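Local coordinates for protein glycoside Hydrolase (Bacteroides uniformis, PDB 5T9X) that probably hydrolyses the galactan backbone of agarose, as a family 16 glycoside hydrolase from a human gut bacterium, at residues F76-D81 with I113-G118; I299-E304 with F329-I334; K90-Y95 with G150-K155. All coordinates share one frame; numbering follows the deposited sequence.

Interaction 1 (F76-D81 with I113-G118); sequences FNYTAD and ISVSDG. With NA (sodium ion), chain D.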
ATOM      1  N   PHE A  76       3.403  12.623  10.241  1.00 26.22           N
ATOM      2  CA  PHE A  76       4.647  12.878   9.532  1.00 27.66           C
ATOM      3  C   PHE A  76       5.085  14.351   9.488  1.00 29.06           C
ATOM      4  O   PHE A  76       5.749  14.746   8.545  1.00 30.55           O
ATOM      5  CB  PHE A  76       4.558  12.317   8.113  1.00 26.39           C
ATOM      6  CG  PHE A  76       4.392  10.830   8.053  1.00 25.84           C
ATOM      7  CD1 PHE A  76       5.414   9.980   8.496  1.00 26.32           C
ATOM      8  CD2 PHE A  76       3.275  10.265   7.474  1.00 25.01           C
ATOM      9  CE1 PHE A  76       5.285   8.605   8.402  1.00 24.98           C
ATOM     10  CE2 PHE A  76       3.144   8.888   7.387  1.00 24.49           C
ATOM     11  CZ  PHE A  76       4.138   8.060   7.866  1.00 24.50           C
ATOM     12  N   ASN A  77       4.731  15.152  10.499  1.00 31.45           N
ATOM     13  CA  ASN A  77       5.101  16.582  10.527  1.00 34.61           C
ATOM     14  C   ASN A  77       6.377  16.762  11.364  1.00 34.67           C
ATOM     15  O   ASN A  77       6.355  17.242  12.505  1.00 40.48           O
ATOM     16  CB  ASN A  77       3.923  17.471  11.009  1.00 36.74           C
ATOM     17  CG  ASN A  77       2.690  17.424  10.054  1.00 39.63           C
ATOM     18  OD1 ASN A  77       2.773  17.041   8.868  1.00 38.63           O
ATOM     19  ND2 ASN A  77       1.533  17.827  10.578  1.00 40.66           N
ATOM     20  N   TYR A  78       7.474  16.297  10.781  1.00 31.86           N
ATOM     21  CA  TYR A  78       8.820  16.378  11.336  1.00 29.63           C
ATOM     22  C   TYR A  78       9.804  16.149  10.183  1.00 30.89           C
ATOM     23  O   TYR A  78       9.391  15.989   9.025  1.00 32.26           O
ATOM     24  CB  TYR A  78       9.026  15.344  12.457  1.00 29.21           C
ATOM     25  CG  TYR A  78       8.699  13.895  12.097  1.00 28.77           C
ATOM     26  CD1 TYR A  78       9.626  13.078  11.397  1.00 28.59           C
ATOM     27  CD2 TYR A  78       7.487  13.327  12.483  1.00 26.47           C
ATOM     28  CE1 TYR A  78       9.321  11.746  11.079  1.00 28.44           C
ATOM     29  CE2 TYR A  78       7.168  12.014  12.167  1.00 27.10           C
ATOM     30  CZ  TYR A  78       8.074  11.216  11.465  1.00 27.79           C
ATOM     31  OH  TYR A  78       7.736   9.906  11.179  1.00 24.72           O
ATOM     32  N   THR A  79      11.098  16.149  10.480  1.00 32.92           N
ATOM     33  CA  THR A  79      12.129  15.950   9.463  1.00 33.43           C
ATOM     34  C   THR A  79      12.860  14.666   9.733  1.00 32.08           C
ATOM     35  O   THR A  79      13.196  14.381  10.886  1.00 30.56           O
ATOM     36  CB  THR A  79      13.120  17.127   9.435  1.00 35.50           C
ATOM     37  OG1 THR A  79      12.499  18.193   8.730  1.00 34.33           O
ATOM     38  CG2 THR A  79      14.426  16.789   8.665  1.00 39.49           C
ATOM     39  N   ALA A  80      13.082  13.889   8.674  1.00 32.46           N
ATOM     40  CA  ALA A  80      13.923  12.690   8.771  1.00 35.54           C
ATOM     41  C   ALA A  80      14.543  12.315   7.443  1.00 36.82           C
ATOM     42  O   ALA A  80      13.990  12.614   6.395  1.00 33.48           O
ATOM     43  CB  ALA A  80      13.123  11.513   9.325  1.00 35.34           C
ATOM     44  N   ASP A  81      15.713  11.683   7.509  1.00 43.00           N
ATOM     45  CA  ASP A  81      16.260  10.900   6.383  1.00 49.46           C
ATOM     46  C   ASP A  81      17.018   9.667   6.938  1.00 53.64           C
ATOM     47  O   ASP A  81      16.972   9.439   8.150  1.00 61.37           O
ATOM     48  CB  ASP A  81      17.093  11.775   5.434  1.00 50.08           C
ATOM     49  CG  ASP A  81      18.198  12.518   6.135  1.00 51.71           C
ATOM     50  OD1 ASP A  81      19.059  11.875   6.792  1.00 49.89           O
ATOM     51  OD2 ASP A  81      18.204  13.760   5.996  1.00 56.24           O
ATOM     52  N   ILE A 113      13.972   6.632   1.475  1.00 26.61           N
ATOM     53  CA  ILE A 113      12.904   7.027   2.393  1.00 26.50           C
ATOM     54  C   ILE A 113      13.262   8.313   3.117  1.00 28.76           C
ATOM     55  O   ILE A 113      14.353   8.424   3.694  1.00 29.78           O
ATOM     56  CB  ILE A 113      12.697   5.984   3.490  1.00 24.82           C
ATOM     57  CG1 ILE A 113      12.335   4.635   2.885  1.00 26.58           C
ATOM     58  CG2 ILE A 113      11.668   6.450   4.515  1.00 25.05           C
ATOM     59  CD1 ILE A 113      11.103   4.636   2.009  1.00 28.15           C
ATOM     60  N   SER A 114      12.311   9.242   3.174  1.00 28.19           N
ATOM     61  CA  SER A 114      12.464  10.401   4.031  1.00 27.62           C
ATOM     62  C   SER A 114      11.131  11.022   4.421  1.00 28.12           C
ATOM     63  O   SER A 114      10.074  10.663   3.904  1.00 28.81           O
ATOM     64  CB  SER A 114      13.360  11.449   3.345  1.00 28.26           C
ATOM     65  OG  SER A 114      12.753  12.000   2.181  1.00 28.58           O
ATOM     66  N   VAL A 115      11.209  11.946   5.370  1.00 28.79           N
ATOM     67  CA  VAL A 115      10.074  12.733   5.816  1.00 28.24           C
ATOM     68  C   VAL A 115      10.489  14.206   5.803  1.00 28.62           C
ATOM     69  O   VAL A 115      11.514  14.577   6.393  1.00 26.79           O
ATOM     70  CB  VAL A 115       9.632  12.328   7.217  1.00 27.36           C
ATOM     71  CG1 VAL A 115       8.363  13.068   7.583  1.00 28.19           C
ATOM     72  CG2 VAL A 115       9.412  10.826   7.285  1.00 27.23           C
ATOM     73  N   SER A 116       9.699  15.013   5.100  1.00 29.16           N
ATOM     74  CA  SER A 116       9.897  16.452   5.004  1.00 30.71           C
ATOM     75  C   SER A 116       8.669  17.123   4.420  1.00 31.40           C
ATOM     76  O   SER A 116       7.935  16.513   3.631  1.00 28.95           O
ATOM     77  CB  SER A 116      11.111  16.780   4.131  1.00 31.77           C
ATOM     78  OG  SER A 116      10.794  16.674   2.765  1.00 33.35           O
ATOM     79  N   ASP A 117       8.469  18.387   4.795  1.00 35.35           N
ATOM     80  CA  ASP A 117       7.342  19.185   4.304  1.00 38.86           C
ATOM     81  C   ASP A 117       5.963  18.537   4.630  1.00 35.44           C
ATOM     82  O   ASP A 117       5.004  18.622   3.866  1.00 36.99           O
ATOM     83  CB  ASP A 117       7.524  19.402   2.799  1.00 46.96           C
ATOM     84  CG  ASP A 117       6.935  20.709   2.318  1.00 58.55           C
ATOM     85  OD1 ASP A 117       7.628  21.748   2.445  1.00 70.42           O
ATOM     86  OD2 ASP A 117       5.794  20.694   1.791  1.00 65.96           O
ATOM     87  N   GLY A 118       5.884  17.874   5.774  1.00 33.32           N
ATOM     88  CA  GLY A 118       4.666  17.233   6.222  1.00 32.32           C
ATOM     89  C   GLY A 118       4.289  15.890   5.591  1.00 33.92           C
ATOM     90  O   GLY A 118       3.164  15.426   5.847  1.00 32.99           O
TER
HETATM   91 NA    NA D 401       1.344  15.440   7.326  1.00 11.86          NA

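Interaction 2 (I299-E304 with F329-I334); sequences IIINME and FLVDWI. With NA (sodium ion), chain D.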
ATOM      1  N   ILE A 299       2.259  -2.893   9.080  1.00 22.38           N
ATOM      2  CA  ILE A 299       1.828  -1.985   8.045  1.00 21.39           C
ATOM      3  C   ILE A 299       3.014  -1.656   7.167  1.00 21.93           C
ATOM      4  O   ILE A 299       4.114  -1.374   7.657  1.00 22.87           O
ATOM      5  CB  ILE A 299       1.201  -0.734   8.640  1.00 21.41           C
ATOM      6  CG1 ILE A 299      -0.162  -1.093   9.229  1.00 21.27           C
ATOM      7  CG2 ILE A 299       1.035   0.351   7.587  1.00 20.93           C
ATOM      8  CD1 ILE A 299      -0.621  -0.081  10.244  1.00 21.88           C
ATOM      9  N   ILE A 300       2.794  -1.695   5.857  1.00 21.26           N
ATOM     10  CA  ILE A 300       3.861  -1.450   4.904  1.00 21.48           C
ATOM     11  C   ILE A 300       3.471  -0.333   3.928  1.00 21.70           C
ATOM     12  O   ILE A 300       2.350  -0.285   3.435  1.00 22.80           O
ATOM     13  CB  ILE A 300       4.252  -2.744   4.148  1.00 21.70           C
ATOM     14  CG1 ILE A 300       4.548  -3.867   5.143  1.00 21.86           C
ATOM     15  CG2 ILE A 300       5.492  -2.534   3.264  1.00 20.75           C
ATOM     16  CD1 ILE A 300       4.870  -5.169   4.471  1.00 22.86           C
ATOM     17  N   ILE A 301       4.404   0.577   3.681  1.00 21.72           N
ATOM     18  CA  ILE A 301       4.218   1.626   2.716  1.00 23.15           C
ATOM     19  C   ILE A 301       5.420   1.527   1.804  1.00 23.63           C
ATOM     20  O   ILE A 301       6.559   1.573   2.302  1.00 25.47           O
ATOM     21  CB  ILE A 301       4.191   3.018   3.400  1.00 24.20           C
ATOM     22  CG1 ILE A 301       3.134   3.068   4.504  1.00 25.46           C
ATOM     23  CG2 ILE A 301       3.920   4.117   2.379  1.00 24.88           C
ATOM     24  CD1 ILE A 301       3.189   4.316   5.365  1.00 26.63           C
ATOM     25  N   ASN A 302       5.207   1.410   0.492  1.00 22.83           N
ATOM     26  CA  ASN A 302       6.351   1.376  -0.421  1.00 22.84           C
ATOM     27  C   ASN A 302       6.058   1.794  -1.846  1.00 21.80           C
ATOM     28  O   ASN A 302       4.915   2.088  -2.200  1.00 20.51           O
ATOM     29  CB  ASN A 302       6.962  -0.031  -0.394  1.00 24.57           C
ATOM     30  CG  ASN A 302       6.083  -1.101  -1.056  1.00 26.58           C
ATOM     31  OD1 ASN A 302       5.278  -0.824  -1.915  1.00 28.44           O
ATOM     32  ND2 ASN A 302       6.314  -2.351  -0.694  1.00 29.98           N
ATOM     33  N   MET A 303       7.095   1.792  -2.676  1.00 22.94           N
ATOM     34  CA  MET A 303       6.883   1.615  -4.109  1.00 24.37           C
ATOM     35  C   MET A 303       7.550   0.333  -4.620  1.00 24.74           C
ATOM     36  O   MET A 303       8.498  -0.164  -4.028  1.00 24.61           O
ATOM     37  CB  MET A 303       7.361   2.814  -4.896  1.00 25.25           C
ATOM     38  CG  MET A 303       6.778   4.162  -4.498  1.00 26.58           C
ATOM     39  SD  MET A 303       7.577   5.552  -5.392  1.00 28.31           S
ATOM     40  CE  MET A 303       6.716   5.419  -6.941  1.00 26.94           C
ATOM     41  N   GLU A 304       7.028  -0.188  -5.725  1.00 25.99           N
ATOM     42  CA  GLU A 304       7.502  -1.425  -6.341  1.00 27.87           C
ATOM     43  C   GLU A 304       7.535  -1.246  -7.857  1.00 29.22           C
ATOM     44  O   GLU A 304       6.600  -0.726  -8.442  1.00 28.70           O
ATOM     45  CB  GLU A 304       6.566  -2.603  -6.007  1.00 28.32           C
ATOM     46  CG  GLU A 304       6.532  -3.002  -4.539  1.00 29.81           C
ATOM     47  CD  GLU A 304       5.526  -4.106  -4.174  1.00 32.18           C
ATOM     48  OE1 GLU A 304       4.813  -4.643  -5.073  1.00 31.29           O
ATOM     49  OE2 GLU A 304       5.439  -4.432  -2.947  1.00 33.08           O
ATOM     50  N   PHE A 329       6.328   8.912  -4.239  1.00 25.18           N
ATOM     51  CA  PHE A 329       5.045   8.649  -3.555  1.00 23.78           C
ATOM     52  C   PHE A 329       5.044   9.434  -2.245  1.00 22.41           C
ATOM     53  O   PHE A 329       6.060   9.423  -1.526  1.00 21.29           O
ATOM     54  CB  PHE A 329       4.929   7.139  -3.298  1.00 24.11           C
ATOM     55  CG  PHE A 329       3.631   6.686  -2.704  1.00 24.24           C
ATOM     56  CD1 PHE A 329       2.440   7.311  -2.980  1.00 25.60           C
ATOM     57  CD2 PHE A 329       3.610   5.549  -1.903  1.00 25.46           C
ATOM     58  CE1 PHE A 329       1.251   6.864  -2.429  1.00 27.00           C
ATOM     59  CE2 PHE A 329       2.431   5.073  -1.353  1.00 25.46           C
ATOM     60  CZ  PHE A 329       1.244   5.734  -1.611  1.00 27.34           C
ATOM     61  N   LEU A 330       3.930  10.120  -1.969  1.00 21.44           N
ATOM     62  CA  LEU A 330       3.770  11.017  -0.802  1.00 21.77           C
ATOM     63  C   LEU A 330       2.638  10.540   0.067  1.00 21.78           C
ATOM     64  O   LEU A 330       1.540  10.301  -0.431  1.00 21.94           O
ATOM     65  CB  LEU A 330       3.414  12.439  -1.233  1.00 22.15           C
ATOM     66  CG  LEU A 330       4.436  13.166  -2.109  1.00 24.03           C
ATOM     67  CD1 LEU A 330       3.961  14.534  -2.594  1.00 23.50           C
ATOM     68  CD2 LEU A 330       5.754  13.284  -1.352  1.00 25.25           C
ATOM     69  N   VAL A 331       2.898  10.402   1.361  1.00 21.65           N
ATOM     70  CA  VAL A 331       1.859  10.108   2.317  1.00 21.98           C
ATOM     71  C   VAL A 331       1.928  11.173   3.379  1.00 22.14           C
ATOM     72  O   VAL A 331       2.931  11.305   4.096  1.00 22.53           O
ATOM     73  CB  VAL A 331       2.021   8.723   2.937  1.00 23.36           C
ATOM     74  CG1 VAL A 331       1.023   8.528   4.077  1.00 23.21           C
ATOM     75  CG2 VAL A 331       1.820   7.657   1.867  1.00 24.99           C
ATOM     76  N   ASP A 332       0.835  11.918   3.469  1.00 22.27           N
ATOM     77  CA  ASP A 332       0.711  13.085   4.334  1.00 21.91           C
ATOM     78  C   ASP A 332       0.462  12.605   5.735  1.00 20.20           C
ATOM     79  O   ASP A 332       0.990  13.156   6.690  1.00 19.39           O
ATOM     80  CB  ASP A 332      -0.466  13.936   3.833  1.00 23.91           C
ATOM     81  CG  ASP A 332      -0.645  15.258   4.580  1.00 25.61           C
ATOM     82  OD1 ASP A 332       0.148  15.626   5.500  1.00 26.68           O
ATOM     83  OD2 ASP A 332      -1.648  15.924   4.237  1.00 28.46           O
ATOM     84  N   TRP A 333      -0.389  11.605   5.854  1.00 19.27           N
ATOM     85  CA  TRP A 333      -0.590  10.943   7.122  1.00 18.41           C
ATOM     86  C   TRP A 333      -1.191   9.557   6.973  1.00 18.45           C
ATOM     87  O   TRP A 333      -1.779   9.189   5.917  1.00 16.76           O
ATOM     88  CB  TRP A 333      -1.486  11.783   8.051  1.00 17.81           C
ATOM     89  CG  TRP A 333      -2.779  12.348   7.516  1.00 17.24           C
ATOM     90  CD1 TRP A 333      -2.995  13.629   7.200  1.00 17.59           C
ATOM     91  CD2 TRP A 333      -4.037  11.675   7.328  1.00 17.67           C
ATOM     92  NE1 TRP A 333      -4.290  13.823   6.801  1.00 18.52           N
ATOM     93  CE2 TRP A 333      -4.953  12.634   6.871  1.00 18.06           C
ATOM     94  CE3 TRP A 333      -4.473  10.355   7.485  1.00 17.74           C
ATOM     95  CZ2 TRP A 333      -6.270  12.329   6.573  1.00 18.14           C
ATOM     96  CZ3 TRP A 333      -5.787  10.048   7.190  1.00 17.83           C
ATOM     97  CH2 TRP A 333      -6.672  11.031   6.737  1.00 18.02           C
ATOM     98  N   ILE A 334      -1.080   8.821   8.073  1.00 19.35           N
ATOM     99  CA  ILE A 334      -1.703   7.520   8.211  1.00 20.98           C
ATOM    100  C   ILE A 334      -2.222   7.388   9.636  1.00 20.60           C
ATOM    101  O   ILE A 334      -1.473   7.587  10.590  1.00 19.83           O
ATOM    102  CB  ILE A 334      -0.740   6.380   7.808  1.00 22.73           C
ATOM    103  CG1 ILE A 334      -1.466   5.050   7.821  1.00 24.43           C
ATOM    104  CG2 ILE A 334       0.491   6.302   8.712  1.00 22.77           C
ATOM    105  CD1 ILE A 334      -0.635   3.952   7.183  1.00 26.11           C
TER
HETATM  106 NA    NA D 401       1.344  15.440   7.326  1.00 11.86          NA

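Interaction 3 (K90-Y95 with G150-K155); sequences KKWTDY and GCVTSK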
ATOM      1  N   LYS A  90      10.864   6.257  15.863  1.00 36.20           N
ATOM      2  CA  LYS A  90       9.985   5.914  16.982  1.00 38.71           C
ATOM      3  C   LYS A  90       8.807   5.047  16.576  1.00 34.82           C
ATOM      4  O   LYS A  90       8.185   4.425  17.451  1.00 35.05           O
ATOM      5  CB  LYS A  90       9.447   7.164  17.675  1.00 45.81           C
ATOM      6  CG  LYS A  90      10.501   8.029  18.345  1.00 53.51           C
ATOM      7  CD  LYS A  90       9.952   9.426  18.588  1.00 60.67           C
ATOM      8  CE  LYS A  90      10.934  10.275  19.381  1.00 67.06           C
ATOM      9  NZ  LYS A  90      10.453  11.680  19.480  1.00 69.66           N
ATOM     10  N   LYS A  91       8.465   5.040  15.280  1.00 29.83           N
ATOM     11  CA  LYS A  91       7.311   4.278  14.785  1.00 28.62           C
ATOM     12  C   LYS A  91       7.529   3.404  13.561  1.00 24.94           C
ATOM     13  O   LYS A  91       6.648   2.631  13.218  1.00 23.10           O
ATOM     14  CB  LYS A  91       6.149   5.247  14.505  1.00 29.32           C
ATOM     15  CG  LYS A  91       5.644   5.920  15.759  1.00 30.26           C
ATOM     16  CD  LYS A  91       4.740   7.081  15.431  1.00 31.41           C
ATOM     17  CE  LYS A  91       4.302   7.772  16.704  1.00 29.91           C
ATOM     18  NZ  LYS A  91       3.083   8.530  16.389  1.00 31.27           N
ATOM     19  N   TRP A  92       8.674   3.533  12.905  1.00 23.40           N
ATOM     20  CA  TRP A  92       8.873   2.995  11.566  1.00 23.11           C
ATOM     21  C   TRP A  92      10.289   2.505  11.396  1.00 23.24           C
ATOM     22  O   TRP A  92      11.180   2.989  12.074  1.00 27.00           O
ATOM     23  CB  TRP A  92       8.606   4.072  10.516  1.00 22.90           C
ATOM     24  CG  TRP A  92       7.265   4.740  10.609  1.00 23.62           C
ATOM     25  CD1 TRP A  92       7.011   5.987  11.084  1.00 23.69           C
ATOM     26  CD2 TRP A  92       6.000   4.204  10.210  1.00 24.50           C
ATOM     27  NE1 TRP A  92       5.676   6.263  11.014  1.00 23.38           N
ATOM     28  CE2 TRP A  92       5.029   5.192  10.468  1.00 24.87           C
ATOM     29  CE3 TRP A  92       5.594   2.993   9.645  1.00 24.85           C
ATOM     30  CZ2 TRP A  92       3.663   5.001  10.197  1.00 26.57           C
ATOM     31  CZ3 TRP A  92       4.231   2.797   9.377  1.00 25.80           C
ATOM     32  CH2 TRP A  92       3.284   3.802   9.648  1.00 26.09           C
ATOM     33  N   THR A  93      10.492   1.519  10.528  1.00 23.11           N
ATOM     34  CA  THR A  93      11.814   1.213   9.990  1.00 23.80           C
ATOM     35  C   THR A  93      11.795   1.499   8.494  1.00 24.99           C
ATOM     36  O   THR A  93      10.738   1.432   7.868  1.00 26.94           O
ATOM     37  CB  THR A  93      12.208  -0.254  10.202  1.00 24.97           C
ATOM     38  OG1 THR A  93      11.347  -1.108   9.434  1.00 26.66           O
ATOM     39  CG2 THR A  93      12.167  -0.628  11.676  1.00 24.42           C
ATOM     40  N   ASP A  94      12.961   1.813   7.924  1.00 25.21           N
ATOM     41  CA  ASP A  94      13.078   2.173   6.484  1.00 26.06           C
ATOM     42  C   ASP A  94      13.445   0.978   5.571  1.00 24.42           C
ATOM     43  O   ASP A  94      14.204   1.122   4.601  1.00 23.00           O
ATOM     44  CB  ASP A  94      14.053   3.377   6.274  1.00 27.67           C
ATOM     45  CG  ASP A  94      15.413   3.187   6.966  1.00 28.71           C
ATOM     46  OD1 ASP A  94      15.641   2.104   7.553  1.00 29.34           O
ATOM     47  OD2 ASP A  94      16.235   4.141   6.957  1.00 32.93           O
ATOM     48  N   TYR A  95      12.892  -0.192   5.884  1.00 24.07           N
ATOM     49  CA  TYR A  95      13.019  -1.371   5.032  1.00 25.23           C
ATOM     50  C   TYR A  95      11.768  -2.219   5.167  1.00 25.42           C
ATOM     51  O   TYR A  95      10.865  -1.863   5.899  1.00 27.17           O
ATOM     52  CB  TYR A  95      14.283  -2.174   5.389  1.00 25.60           C
ATOM     53  CG  TYR A  95      14.916  -2.863   4.201  1.00 27.05           C
ATOM     54  CD1 TYR A  95      15.577  -2.139   3.226  1.00 28.73           C
ATOM     55  CD2 TYR A  95      14.832  -4.245   4.037  1.00 29.63           C
ATOM     56  CE1 TYR A  95      16.150  -2.771   2.121  1.00 29.91           C
ATOM     57  CE2 TYR A  95      15.406  -4.889   2.945  1.00 29.24           C
ATOM     58  CZ  TYR A  95      16.074  -4.151   1.994  1.00 29.63           C
ATOM     59  OH  TYR A  95      16.634  -4.776   0.901  1.00 28.64           O
ATOM     60  N   GLY A 150      12.014   2.710  -2.329  1.00 20.42           N
ATOM     61  CA  GLY A 150      11.954   2.571  -0.871  1.00 20.33           C
ATOM     62  C   GLY A 150      10.802   1.762  -0.309  1.00 19.57           C
ATOM     63  O   GLY A 150       9.801   1.573  -0.966  1.00 20.11           O
ATOM     64  N   CYS A 151      10.970   1.307   0.927  1.00 19.65           N
ATOM     65  CA  CYS A 151       9.966   0.547   1.644  1.00 19.75           C
ATOM     66  C   CYS A 151      10.017   0.879   3.129  1.00 19.83           C
ATOM     67  O   CYS A 151      11.093   0.988   3.707  1.00 20.46           O
ATOM     68  CB  CYS A 151      10.226  -0.938   1.452  1.00 19.66           C
ATOM     69  SG  CYS A 151       8.891  -2.002   2.017  1.00 20.86           S
ATOM     70  N   VAL A 152       8.848   1.008   3.738  1.00 19.74           N
ATOM     71  CA  VAL A 152       8.703   1.340   5.146  1.00 19.08           C
ATOM     72  C   VAL A 152       7.828   0.282   5.814  1.00 19.04           C
ATOM     73  O   VAL A 152       6.865  -0.220   5.225  1.00 17.13           O
ATOM     74  CB  VAL A 152       8.058   2.730   5.243  1.00 20.08           C
ATOM     75  CG1 VAL A 152       7.486   3.031   6.611  1.00 20.86           C
ATOM     76  CG2 VAL A 152       9.080   3.789   4.864  1.00 20.81           C
ATOM     77  N   THR A 153       8.162  -0.035   7.061  1.00 19.74           N
ATOM     78  CA  THR A 153       7.417  -0.993   7.868  1.00 20.47           C
ATOM     79  C   THR A 153       7.168  -0.417   9.242  1.00 21.06           C
ATOM     80  O   THR A 153       8.078   0.161   9.853  1.00 21.64           O
ATOM     81  CB  THR A 153       8.214  -2.309   8.067  1.00 20.70           C
ATOM     82  OG1 THR A 153       8.564  -2.846   6.792  1.00 21.52           O
ATOM     83  CG2 THR A 153       7.379  -3.364   8.832  1.00 20.98           C
ATOM     84  N   SER A 154       5.964  -0.651   9.761  1.00 20.96           N
ATOM     85  CA  SER A 154       5.612  -0.211  11.105  1.00 21.22           C
ATOM     86  C   SER A 154       6.405  -0.948  12.187  1.00 22.43           C
ATOM     87  O   SER A 154       6.872  -2.069  11.979  1.00 21.35           O
ATOM     88  CB  SER A 154       4.130  -0.434  11.350  1.00 20.38           C
ATOM     89  OG  SER A 154       3.859  -1.813  11.379  1.00 20.28           O
ATOM     90  N   LYS A 155       6.543  -0.318  13.347  1.00 25.19           N
ATOM     91  CA  LYS A 155       7.231  -0.957  14.479  1.00 27.59           C
ATOM     92  C   LYS A 155       6.291  -1.801  15.294  1.00 26.82           C
ATOM     93  O   LYS A 155       6.746  -2.724  15.920  1.00 28.08           O
ATOM     94  CB  LYS A 155       7.999   0.045  15.367  1.00 29.49           C
ATOM     95  CG  LYS A 155       9.360   0.400  14.788  1.00 31.90           C
ATOM     96  CD  LYS A 155      10.332   1.036  15.775  1.00 34.81           C
ATOM     97  CE  LYS A 155      11.769   0.675  15.375  1.00 39.27           C
ATOM     98  NZ  LYS A 155      12.828   1.594  15.882  1.00 41.45           N
TER
HETATM   99  O   HOH W   1      13.670   1.200   1.815  1.00 18.60           O

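Interaction 1 (F76-D81 with I113-G118)
Val-115, on strand 113-116, points its side chain at the loop 76-81. Its CG1, held anti to the backbone N (chi1 -174°), lies over one face of the Tyr-78 ring in a CH-pi contact, 4.2 Å from CG1 to the ring centroid; Asp-74 holds the hydroxyl of that ring. The same methyl packs 3.9 Å from Phe-76 CB, so a branched aliphatic residue suits a place with neighbours on several sides. Beside it, Ala-80 forms a single antiparallel hydrogen-bonded pair with Val-115: Ala-80 N reaches Val-115 O at 2.9 Å, and Val-115 N reaches Ala-80 O at 3.0 Å. A small alanine fits this buried place, its CB 4.2 Å from Val-115 CB and touching Phe-88.

The other side is looser. Thr-79 is exposed and turned away from the strand. At the end near the metal, Gly-118 CA lies 3.3 Å from Asn-77 OD1, where a side chain would be tight, and its positive phi (78°) also suits glycine. Asn-77 OD1 (2.6 Å) and Gly-118 O (2.4 Å) both bind the sodium ion, whose shell Glu-51, Asp-75 and Asp-332 complete. Such a cation site on the outer face of the beta-sandwich recalls the metal site of many family 16 hydrolases.

Interaction 2 (I299-E304 with F329-I334)
Ile-299 meets Ile-334 where the two side chains run antiparallel alongside each other, Ile-299 CG2 lying 4.0 Å from Ile-334 CD1. Ile-301 points inward as well: its CG2, anti to the backbone N, touches both Val-331 CG2 and Phe-329 CE2, each at 4.1 Å, and the isoleucine stands roughly perpendicular to the phenylalanine side chain. This is the core of a beta-sandwich, the jelly-roll fold of family 16, with strand axes 8.6 Å apart and running 160° to one another, one in each sheet; beta-branched residues suit both strands and their interleaved methyls. A classic bulge at Asp-332 and Trp-333, both facing Tyr-167, lets Val-331 and Ile-334 point into the core although two residues separate them, while Asp-332 O and OD1 bind the sodium ion on the outer side. Asn-302 directs its amide away from the core, where ND2 donates to the anti side of Glu-304 OE2 at 3.2 Å; the backbone O of Asn-302 lies 3.7 Å from Phe-329 CD2. Met-303, its CG beside the backbone N (chi1 -55°) and the chain then extended, brings CG and SD each to 3.7 Å from Phe-329 CB, and Ile-122 also packs against it.

Interaction 3 (K90-Y95 with G150-K155)
Thr-93 and Thr-153 form an antiparallel hydrogen-bonded pair, with Thr-93 N to Thr-153 O at 2.9 Å and Thr-153 N to Thr-93 O at 3.1 Å. Both bonds are nearly straight. Next to them Trp-92 and Ser-154 make a non-hydrogen-bonded pair, and Lys-155 N adds a further bond to Lys-91 O at 3.0 Å. The short strand 92-93 thereby flanks strand 140-154 in one sheet of the family 16 beta-sandwich, with strand 298-304 on the far side of 140-154.

Trp-92 and Ser-154 put their side chains on one face. The indole, large enough to bridge the strands, brings CE3 to 3.5 Å from Ser-154 CA and also packs on Val-152 CG1, at a slant to the valine side chain. Its NE1 is bonded to Asp-74, and Phe-76 and Phe-88 lie near its ring, so a polar group is satisfied inside an aromatic cluster. The small serine allows the indole to approach the backbone at Ser-154 CA.

On the other face Thr-93 and Thr-153 run alongside each other in the same direction, Thr-93 OG1 meeting Thr-153 CB at 3.6 Å. Lys-155 spans the strand edge with an extended chain: its CE lies 3.9 Å from Thr-93 CG2, while NZ goes on to Glu-89 O. Past Thr-93 the loop departs from strand geometry. Asp-94, buried, turns away from 150-155 and pairs its OD1 with Arg-110 in a salt bridge, and one water joins the backbones, 2.8 Å from Asp-94 O and accepting from Cys-151 N. Thr-153 OG1, anti to its own carbonyl carbon (chi1 -56°), donates to Tyr-95 O at 2.7 Å, in the carbonyl plane and on a lone pair.

In the fold
Interaction 2 joins the two sheets, interaction 3 lies within one of them, and interaction 1 lies at the edge of the other, beside the sodium ion. There interactions 1 and 2 meet, Gly-118 O and Asp-332 OD1 coming within 3.0 Å as fellow ligands. Interaction 3 shares a sheet with interaction 2: Ile-301 O lies 2.8 Å from Val-152 N, probably as a hydrogen bond. Aromatic packing joins interactions 1 and 3, with Phe-76 CE1 3.5 Å from Trp-92 NE1; the Trp-92 side chain is about 11 Å from the sodium ion. The Asn-302 side chain faces away from this core, possibly toward the substrate cleft, about 5 Å from an imidazole probably derived from the crystallisation liquor.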